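Local coordinates for protein VlsE1 (Borreliella burgdorferi, PDB 1L8W) that is a variable surface lipoprotein of the Lyme disease spirochaete, whose antigenic switching probably helps the bacterium to evade the host immune response, at residues Lys192-Ala197 against Ala274-Arg279; Ala234-Lys239 against Asn246-Ala251; Lys240-Lys245 against Gly257-Gly262. One frame throughout, in Å; residues are numbered along the deposited sequence.

How the contacts relate
Following the chain from the N terminus, 192-197 comes first, in the loop between helices 153-170 and 205-216, and its partner 274-279 on helix 269-281 comes last, so contact 1 closes a large loop that encloses the other two contacts. Inside it, after helix 220-230, contact 2 folds 234-239 back on the start of helix 247-252. Contact 3 then pairs 240-245 with 257-262, which lies beyond that helix. Contacts 2 and 3 therefore cross along the chain, their segments alternating. All three meet near helix 247-252: A250 packs on A244 and F261 of contact 3, while P247 packs on A274 of contact 1.

Contact 1 of 3, residues Lys192-Ala197 against Ala274-Arg279; sequences KLFGKA and AAIALR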
# COMPACT_ATOMS: atom_id res chain seq x y z
N LYS A 192 0.98 -17.42 5.78
CA LYS A 192 1.83 -18.47 5.24
C LYS A 192 2.58 -18.03 3.99
O LYS A 192 3.61 -18.61 3.63
CB LYS A 192 1.00 -19.71 4.91
CG LYS A 192 0.22 -20.25 6.10
CD LYS A 192 -0.60 -21.48 5.73
CE LYS A 192 -1.22 -22.09 6.98
NZ LYS A 192 -1.95 -23.34 6.67
N LEU A 193 2.06 -17.01 3.33
CA LEU A 193 2.66 -16.48 2.11
C LEU A 193 3.86 -15.60 2.42
O LEU A 193 4.67 -15.32 1.55
CB LEU A 193 1.62 -15.67 1.33
CG LEU A 193 0.33 -16.43 1.01
CD1 LEU A 193 -0.58 -15.57 0.18
CD2 LEU A 193 0.65 -17.72 0.27
N PHE A 194 3.96 -15.19 3.68
CA PHE A 194 5.04 -14.34 4.14
C PHE A 194 6.25 -15.11 4.67
O PHE A 194 7.21 -14.51 5.16
CB PHE A 194 4.51 -13.37 5.21
CG PHE A 194 3.52 -12.37 4.67
CD1 PHE A 194 2.24 -12.77 4.32
CD2 PHE A 194 3.89 -11.05 4.45
CE1 PHE A 194 1.34 -11.87 3.74
CE2 PHE A 194 3.00 -10.14 3.87
CZ PHE A 194 1.73 -10.55 3.51
N GLY A 195 6.21 -16.43 4.56
CA GLY A 195 7.31 -17.23 5.05
C GLY A 195 8.23 -17.73 3.95
O GLY A 195 8.27 -17.16 2.87
N LYS A 196 8.97 -18.80 4.24
CA LYS A 196 9.88 -19.36 3.26
C LYS A 196 9.12 -20.16 2.21
O LYS A 196 7.92 -20.39 2.34
CB LYS A 196 10.92 -20.25 3.95
CG LYS A 196 10.33 -21.37 4.76
CD LYS A 196 11.38 -22.01 5.66
CE LYS A 196 11.89 -21.02 6.70
NZ LYS A 196 12.85 -21.65 7.65
N ALA A 197 9.82 -20.57 1.17
CA ALA A 197 9.22 -21.33 0.08
C ALA A 197 9.85 -22.70 -0.01
O ALA A 197 10.77 -23.03 0.73
CB ALA A 197 9.40 -20.58 -1.24
N ALA A 274 -3.21 -4.76 4.41
CA ALA A 274 -2.16 -3.74 4.44
C ALA A 274 -0.78 -4.38 4.30
O ALA A 274 0.09 -3.85 3.60
CB ALA A 274 -2.23 -2.94 5.73
N ALA A 275 -0.57 -5.50 4.98
CA ALA A 275 0.71 -6.21 4.93
C ALA A 275 0.93 -6.66 3.50
O ALA A 275 2.05 -6.62 2.98
CB ALA A 275 0.68 -7.44 5.85
N ILE A 276 -0.16 -7.08 2.89
CA ILE A 276 -0.17 -7.55 1.52
C ILE A 276 0.14 -6.43 0.53
O ILE A 276 1.02 -6.59 -0.32
CB ILE A 276 -1.55 -8.19 1.19
CG1 ILE A 276 -1.67 -9.53 1.93
CG2 ILE A 276 -1.71 -8.37 -0.31
CD1 ILE A 276 -2.95 -10.31 1.67
N ALA A 277 -0.55 -5.30 0.65
CA ALA A 277 -0.32 -4.19 -0.28
C ALA A 277 1.09 -3.62 -0.15
O ALA A 277 1.72 -3.29 -1.16
CB ALA A 277 -1.35 -3.09 -0.06
N LEU A 278 1.59 -3.52 1.08
CA LEU A 278 2.94 -3.00 1.30
C LEU A 278 3.99 -3.93 0.71
O LEU A 278 4.95 -3.48 0.09
CB LEU A 278 3.21 -2.82 2.79
CG LEU A 278 2.73 -1.52 3.44
CD1 LEU A 278 2.76 -1.66 4.95
CD2 LEU A 278 3.62 -0.36 2.98
N ARG A 279 3.79 -5.23 0.90
CA ARG A 279 4.73 -6.23 0.41
C ARG A 279 4.76 -6.21 -1.12
O ARG A 279 5.82 -6.24 -1.73
CB ARG A 279 4.33 -7.61 0.91
CG ARG A 279 5.20 -8.74 0.42
CD ARG A 279 6.06 -9.24 1.53
NE ARG A 279 6.36 -10.65 1.38
CZ ARG A 279 7.18 -11.32 2.19
NH1 ARG A 279 7.78 -10.71 3.19
NH2 ARG A 279 7.36 -12.62 2.00
O HOH W 1 9.72 -13.08 3.92
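F194 pushes its ring against one flank of helix 269-281, where A275, I276 and R279 receive it. The leading atom is CZ, which lies 4.0 Å from A275 CB and 3.9 Å from I276 CG1. I276 CG1 sits at the ring edge, close to its plane, and so does the backbone A275 O, 3.8 Å from F194 CE2. Small A275 lets the ring approach the helix backbone, while I276 offers one apolar methylene, its side chain crossing at about a right angle.

R279 runs past F194 in the opposite direction. Its guanidinium group turns one face to F194 CD2, which lies 3.8 Å above the guanidinium plane and toward its rim; the two planes are 41° apart. With chi1 at 178° the chain leaves the backbone N behind, and a bend at chi2 turns it along the ring. NH2 thereby reaches a water that accepts from it and donates to F194 O.

Further out, NH1 bonds to A251 O of helix 247-252, and NH2 makes a weak bond to K286 O. This suits an arginine in a buried place, its several N-H groups being shared among backbone oxygens and water. The F194 ring also meets that of F261, while F194 CB packs on P241. Alongside, L193 and I276 both touch A211 of helix 205-216 and reach helix 294-333, and L193 has a backbone hydrogen bond to A288 of strand 287-288.

Contact 2 of 3, residues Ala234-Lys239 against Asn246-Ala251; sequences AEQDGK and NPIAAA
N246 ND2 donates to E235 O at 2.8 Å, with an angle of 157° at the hydrogen, the shorter of two direct hydrogen bonds across this contact. The oxygen lies in the plane of the N246 amide, although ND2 stands well above the carbonyl plane of E235. The second bond is from backbone to backbone, K239 N to A249 O at 3.1 Å, and G238 CA adds a CA-H...O contact to the same oxygen. A water donates to both K239 O and A250 O.

The K239 side chain folds back over its own loop, NZ bonding to D237 O at 3.0 Å and weakly to E235 O.

Packing does the rest. A249 CB tucks beneath this fold, 3.3 Å from D237 O and 3.6 Å from K239 NZ, suiting a small methyl. I248 sets CG2 3.6 Å from Q236 O, and its CD1 comes against the end of the Q236 side chain, crossing it at a slant.

The motif is a helix N-cap. With chi1 at 63°, N246 swings its amide back so that OD1 accepts from A249 N at 2.6 Å; offering both acceptor and donor, asparagine serves the first turn of helix 247-252 and the loop 234-239 that passes over it.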
# COMPACT_ATOMS: atom_id res chain seq x y z
N ALA A 234 6.30 1.59 16.61
CA ALA A 234 7.70 1.71 17.00
C ALA A 234 8.48 0.47 16.60
O ALA A 234 9.68 0.55 16.33
CB ALA A 234 7.80 1.92 18.50
N GLU A 235 7.79 -0.67 16.55
CA GLU A 235 8.41 -1.94 16.18
C GLU A 235 8.20 -2.21 14.70
O GLU A 235 7.44 -3.11 14.33
CB GLU A 235 7.80 -3.07 17.01
CG GLU A 235 7.11 -2.62 18.30
CD GLU A 235 5.78 -1.93 18.05
OE1 GLU A 235 4.83 -2.60 17.59
OE2 GLU A 235 5.67 -0.71 18.31
N GLN A 236 8.88 -1.44 13.85
CA GLN A 236 8.74 -1.57 12.41
C GLN A 236 9.70 -2.50 11.71
O GLN A 236 9.76 -2.51 10.48
CB GLN A 236 8.80 -0.20 11.74
CG GLN A 236 7.67 0.71 12.16
CD GLN A 236 7.57 1.93 11.28
OE1 GLN A 236 6.89 2.90 11.63
NE2 GLN A 236 8.23 1.89 10.13
N ASP A 237 10.46 -3.29 12.45
CA ASP A 237 11.38 -4.22 11.81
C ASP A 237 10.69 -5.54 11.49
O ASP A 237 9.71 -5.91 12.14
CB ASP A 237 12.62 -4.47 12.68
CG ASP A 237 13.91 -4.22 11.92
OD1 ASP A 237 14.20 -4.97 10.96
OD2 ASP A 237 14.63 -3.25 12.26
N GLY A 238 11.20 -6.23 10.47
CA GLY A 238 10.62 -7.49 10.05
C GLY A 238 10.49 -8.56 11.12
O GLY A 238 11.39 -8.75 11.94
N LYS A 239 9.37 -9.27 11.08
CA LYS A 239 9.07 -10.34 12.03
C LYS A 239 8.28 -11.44 11.33
O LYS A 239 7.51 -11.17 10.41
CB LYS A 239 8.25 -9.79 13.20
CG LYS A 239 8.94 -8.68 13.99
CD LYS A 239 8.12 -8.29 15.21
CE LYS A 239 8.63 -7.00 15.82
NZ LYS A 239 8.51 -5.85 14.87
N ASN A 246 2.19 -5.38 13.46
CA ASN A 246 1.73 -4.30 12.58
C ASN A 246 2.00 -4.70 11.13
O ASN A 246 2.90 -5.50 10.86
CB ASN A 246 2.42 -2.98 12.95
CG ASN A 246 3.93 -3.03 12.73
OD1 ASN A 246 4.41 -3.04 11.60
ND2 ASN A 246 4.68 -3.05 13.83
N PRO A 247 1.23 -4.17 10.17
CA PRO A 247 1.46 -4.54 8.77
C PRO A 247 2.87 -4.27 8.20
O PRO A 247 3.32 -4.99 7.30
CB PRO A 247 0.34 -3.81 8.02
CG PRO A 247 -0.03 -2.69 8.91
CD PRO A 247 0.08 -3.25 10.30
N ILE A 248 3.57 -3.27 8.73
CA ILE A 248 4.93 -2.96 8.27
C ILE A 248 5.89 -4.08 8.68
O ILE A 248 6.69 -4.56 7.87
CB ILE A 248 5.42 -1.60 8.85
CG1 ILE A 248 4.63 -0.45 8.21
CG2 ILE A 248 6.92 -1.41 8.59
CD1 ILE A 248 5.02 0.92 8.71
N ALA A 249 5.80 -4.52 9.93
CA ALA A 249 6.65 -5.59 10.43
C ALA A 249 6.35 -6.91 9.71
O ALA A 249 7.25 -7.74 9.49
CB ALA A 249 6.45 -5.76 11.92
N ALA A 250 5.09 -7.11 9.36
CA ALA A 250 4.66 -8.33 8.68
C ALA A 250 5.11 -8.32 7.23
O ALA A 250 5.56 -9.35 6.72
CB ALA A 250 3.12 -8.49 8.76
N ALA A 251 5.01 -7.17 6.57
CA ALA A 251 5.41 -7.04 5.16
C ALA A 251 6.91 -7.26 4.94
O ALA A 251 7.31 -7.95 4.00
CB ALA A 251 5.00 -5.66 4.63
O HOH W 2 6.02 -11.63 8.30

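Contact 3 of 3, residues Lys240-Lys245 against Gly257-Gly262; sequences KPEEAK and GGAEFG
P241 O is met by both the backbone and a side chain of 257-262. G262 N donates to it at 3.2 Å, from above the carbonyl plane, F261 CA makes a CA-H...O contact of the same length, and the F261 ring presents its edge, with CD1 3.6 Å away. One hydrogen bond and one CA-H...O contact thus join the two backbones at this oxygen, with the ring edge alongside.

E242 makes the second polar link. Its chain bends at chi2 (87°) and returns toward the opposite loop, where OE2 accepts from A259 N at 2.9 Å. The N-H comes from above the carboxylate plane. G258, having no side chain, lets the carboxylate lie directly over its CA, and G257 with its positive phi (66°) takes up a backbone conformation that comes easily to glycine.

Beside these bonds the P241 ring lies against the backbone of 258-260, its CD 3.7 Å from G258 CA and its CB 3.1 Å from A259 O. Proline suits the position in a further way: its restricted phi (-50°) fits the second position of the turn closed by K240 O, which accepts from both E243 N and A244 N. K240 lays its aliphatic chain beside G257 O, with CE 3.0 Å from it, and also touches D254 and D256.

Outer partners hold both loops. E242 O accepts from Q263 NE2, whereas E260 OE1 forms a salt bridge with K188, which also bonds to the F261 backbone. Segment 240-245 leads into helix 247-252 and segment 257-262 lies in the loop between that helix and helix 269-281; the paired loops rest against helix 247-252 at A250.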
# COMPACT_ATOMS: atom_id res chain seq x y z
N LYS A 240 8.46 -12.69 11.77
CA LYS A 240 7.73 -13.80 11.18
C LYS A 240 6.24 -13.58 11.41
O LYS A 240 5.86 -12.82 12.30
CB LYS A 240 8.19 -15.13 11.78
CG LYS A 240 8.03 -15.27 13.28
CD LYS A 240 8.79 -16.50 13.79
CE LYS A 240 8.32 -17.77 13.11
NZ LYS A 240 9.14 -18.97 13.47
N PRO A 241 5.38 -14.24 10.61
CA PRO A 241 3.92 -14.13 10.70
C PRO A 241 3.36 -14.31 12.10
O PRO A 241 2.41 -13.63 12.50
CB PRO A 241 3.43 -15.21 9.74
CG PRO A 241 4.53 -15.27 8.71
CD PRO A 241 5.76 -15.24 9.58
N GLU A 242 3.97 -15.22 12.85
CA GLU A 242 3.53 -15.53 14.21
C GLU A 242 3.76 -14.43 15.23
O GLU A 242 3.08 -14.39 16.26
CB GLU A 242 4.22 -16.81 14.70
CG GLU A 242 3.97 -18.05 13.85
CD GLU A 242 4.95 -18.17 12.70
OE1 GLU A 242 5.44 -17.13 12.21
OE2 GLU A 242 5.22 -19.32 12.26
N GLU A 243 4.70 -13.54 14.94
CA GLU A 243 5.06 -12.49 15.88
C GLU A 243 4.75 -11.05 15.48
O GLU A 243 4.66 -10.18 16.35
CB GLU A 243 6.54 -12.60 16.21
CG GLU A 243 6.96 -13.94 16.80
CD GLU A 243 8.47 -14.10 16.84
OE1 GLU A 243 9.17 -13.12 17.17
OE2 GLU A 243 8.98 -15.21 16.55
N ALA A 244 4.62 -10.79 14.19
CA ALA A 244 4.34 -9.43 13.71
C ALA A 244 3.11 -8.81 14.39
O ALA A 244 2.09 -9.48 14.57
CB ALA A 244 4.13 -9.45 12.19
N LYS A 245 3.22 -7.54 14.76
CA LYS A 245 2.12 -6.83 15.42
C LYS A 245 1.56 -5.66 14.60
O LYS A 245 0.58 -5.02 15.00
CB LYS A 245 2.56 -6.34 16.80
CG LYS A 245 2.73 -7.45 17.85
CD LYS A 245 3.17 -6.90 19.20
CE LYS A 245 3.27 -8.00 20.26
NZ LYS A 245 1.95 -8.62 20.56
N GLY A 257 10.67 -17.52 8.49
CA GLY A 257 9.37 -17.76 7.89
C GLY A 257 8.35 -18.08 8.96
O GLY A 257 8.60 -17.85 10.15
N GLY A 258 7.21 -18.62 8.55
CA GLY A 258 6.18 -18.95 9.52
C GLY A 258 4.86 -19.28 8.85
O GLY A 258 4.75 -19.25 7.62
N ALA A 259 3.86 -19.59 9.67
CA ALA A 259 2.54 -19.95 9.17
C ALA A 259 1.57 -18.80 9.28
O ALA A 259 1.81 -17.71 8.76
CB ALA A 259 2.02 -21.15 9.94
N GLU A 260 0.46 -19.04 9.97
CA GLU A 260 -0.58 -18.04 10.15
C GLU A 260 -0.09 -16.82 10.92
O GLU A 260 0.95 -16.86 11.57
CB GLU A 260 -1.77 -18.62 10.91
CG GLU A 260 -2.28 -19.95 10.39
CD GLU A 260 -3.61 -20.33 11.01
OE1 GLU A 260 -3.74 -20.26 12.25
OE2 GLU A 260 -4.54 -20.70 10.25
N PHE A 261 -0.84 -15.73 10.82
CA PHE A 261 -0.52 -14.54 11.58
C PHE A 261 -1.01 -14.91 12.98
O PHE A 261 -2.19 -15.22 13.17
CB PHE A 261 -1.27 -13.32 11.04
CG PHE A 261 -0.69 -12.75 9.77
CD1 PHE A 261 0.61 -12.24 9.75
CD2 PHE A 261 -1.44 -12.69 8.60
CE1 PHE A 261 1.14 -11.67 8.59
CE2 PHE A 261 -0.92 -12.13 7.43
CZ PHE A 261 0.37 -11.62 7.42
N GLY A 262 -0.11 -14.90 13.95
CA GLY A 262 -0.48 -15.29 15.30
C GLY A 262 -0.91 -14.21 16.28
O GLY A 262 -1.67 -14.49 17.20